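Local coordinates for NAD-dependent protein deacylase 2 (Archaeoglobus fulgidus, PDB 4TWJ) that uses NAD+ to remove acyl groups from protein lysines, deacetylating the archaeal chromatin protein Alba and so raising its affinity for DNA, at residues A[86-90]-A[91-95]. Sequence-based numbering, arbitrary orientation.
Sequences AELER and MGIVK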
loop_
_atom_site.group_PDB
_atom_site.type_symbol
_atom_site.label_atom_id
_atom_site.label_comp_id
_atom_site.label_asym_id
_atom_site.label_seq_id
_atom_site.Cartn_x
_atom_site.Cartn_y
_atom_site.Cartn_z
ATOM N N ALA A 86 8.077 -9.070 4.086
ATOM C CA ALA A 86 8.725 -9.972 3.140
ATOM C C ALA A 86 9.108 -11.295 3.807
ATOM O O ALA A 86 8.917 -12.362 3.227
ATOM C CB ALA A 86 9.955 -9.311 2.528
ATOM N N GLU A 87 9.631 -11.221 5.028
ATOM C CA GLU A 87 10.043 -12.424 5.764
ATOM C C GLU A 87 8.848 -13.314 6.121
ATOM O O GLU A 87 8.936 -14.540 6.040
ATOM C CB GLU A 87 10.835 -12.037 7.022
ATOM C CG GLU A 87 11.342 -13.203 7.869
ATOM C CD GLU A 87 12.283 -14.141 7.134
ATOM O OE1 GLU A 87 12.819 -13.776 6.068
ATOM O OE2 GLU A 87 12.497 -15.263 7.640
ATOM N N LEU A 88 7.726 -12.703 6.497
ATOM C CA LEU A 88 6.516 -13.475 6.791
ATOM C C LEU A 88 5.993 -14.225 5.561
ATOM O O LEU A 88 5.409 -15.299 5.696
ATOM C CB LEU A 88 5.417 -12.580 7.379
ATOM C CG LEU A 88 5.672 -12.078 8.802
ATOM C CD1 LEU A 88 4.684 -10.984 9.178
ATOM C CD2 LEU A 88 5.622 -13.222 9.805
ATOM N N GLU A 89 6.196 -13.658 4.373
ATOM C CA GLU A 89 5.862 -14.348 3.125
ATOM C C GLU A 89 6.845 -15.494 2.869
ATOM O O GLU A 89 6.441 -16.604 2.517
ATOM C CB GLU A 89 5.848 -13.367 1.946
ATOM C CG GLU A 89 5.407 -13.984 0.625
ATOM C CD GLU A 89 5.285 -12.971 -0.501
ATOM O OE1 GLU A 89 5.706 -11.809 -0.334
ATOM O OE2 GLU A 89 4.766 -13.341 -1.574
ATOM N N ARG A 90 8.130 -15.219 3.066
ATOM C CA ARG A 90 9.180 -16.233 2.934
ATOM C C ARG A 90 8.918 -17.432 3.850
ATOM O O ARG A 90 9.183 -18.578 3.476
ATOM C CB ARG A 90 10.544 -15.608 3.246
ATOM C CG ARG A 90 11.745 -16.447 2.848
ATOM C CD ARG A 90 13.039 -15.657 2.987
ATOM N NE ARG A 90 13.107 -14.537 2.040
ATOM C CZ ARG A 90 13.031 -13.237 2.345
ATOM N NH1 ARG A 90 13.104 -12.339 1.369
ATOM N NH2 ARG A 90 12.889 -12.815 3.599
ATOM N N MET A 91 8.378 -17.162 5.038
ATOM C CA MET A 91 8.051 -18.201 6.016
ATOM C C MET A 91 6.789 -18.999 5.666
ATOM O O MET A 91 6.481 -19.983 6.337
ATOM C CB MET A 91 7.880 -17.580 7.407
ATOM C CG MET A 91 9.166 -17.052 8.013
ATOM S SD MET A 91 8.868 -15.971 9.420
ATOM C CE MET A 91 8.196 -17.128 10.604
ATOM N N GLY A 92 6.059 -18.566 4.639
ATOM C CA GLY A 92 4.833 -19.236 4.208
ATOM C C GLY A 92 3.588 -18.817 4.975
ATOM O O GLY A 92 2.536 -19.448 4.847
ATOM N N ILE A 93 3.699 -17.757 5.772
ATOM C CA ILE A 93 2.583 -17.292 6.592
ATOM C C ILE A 93 1.740 -16.283 5.825
ATOM O O ILE A 93 0.535 -16.468 5.665
ATOM C CB ILE A 93 3.080 -16.676 7.915
ATOM C CG1 ILE A 93 3.796 -17.758 8.732
ATOM C CG2 ILE A 93 1.920 -16.071 8.702
ATOM C CD1 ILE A 93 4.500 -17.252 9.964
ATOM N N VAL A 94 2.378 -15.216 5.358
ATOM C CA VAL A 94 1.681 -14.187 4.590
ATOM C C VAL A 94 1.578 -14.626 3.134
ATOM O O VAL A 94 2.588 -14.854 2.471
ATOM C CB VAL A 94 2.381 -12.815 4.727
ATOM C CG1 VAL A 94 1.877 -11.816 3.691
ATOM C CG2 VAL A 94 2.178 -12.275 6.136
ATOM N N LYS A 95 0.343 -14.734 2.649
ATOM C CA LYS A 95 0.057 -15.220 1.298
ATOM C C LYS A 95 -0.113 -14.098 0.280
ATOM O O LYS A 95 -0.028 -14.335 -0.929
ATOM C CB LYS A 95 -1.226 -16.054 1.310
ATOM C CG LYS A 95 -1.247 -17.175 2.334
ATOM C CD LYS A 95 -0.128 -18.167 2.107
ATOM C CE LYS A 95 -0.274 -19.366 3.028
ATOM N NZ LYS A 95 0.732 -20.410 2.715
HETATM O O HOH W 1 3.806 -17.194 1.592
#
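L88 and V94 meet where the helix ends and the chain doubles back: CB of L88 presses on CG2 of V94 at 3.5 Å, a tight fit, and the two side chains cross at a slant. The CD2 branch of L88 points elsewhere, to CD1 of I93 at 4.2 Å and to the sulfur of M91. With CG beside its backbone N (chi1 -69°), M91 folds back over the last turn and crosses E87 at about a right angle, its CG 3.8 Å from OE2 of E87. The other carboxylate oxygen of E87, OE1, forms a salt bridge with NH2 of R90 at 2.7 Å, in the guanidinium plane, while OE2 makes a second one with K247. Trading E87 for an alanine would probably leave R90 and K247 without their shared counter-charge and uncover one flank of M91. The backbone closes the turn. Carbonyl O of L88 accepts twice, from N of I93 almost head-on (3.0 Å) and from N of V94 well above the carbonyl plane. One water donates to both O of E89 and O of V94. V243 of helix 235-249 packs on L88 and V246 on I93 and M91, and V94 leans on V20. The bonds from I93 N to L88 O and from G92 N to E89 O, with G92 at positive phi just past the helix end, make this a Schellman motif, leading helix 80-90 into strand 94-99 of the parallel sheet in the sirtuin Rossmann-fold domain.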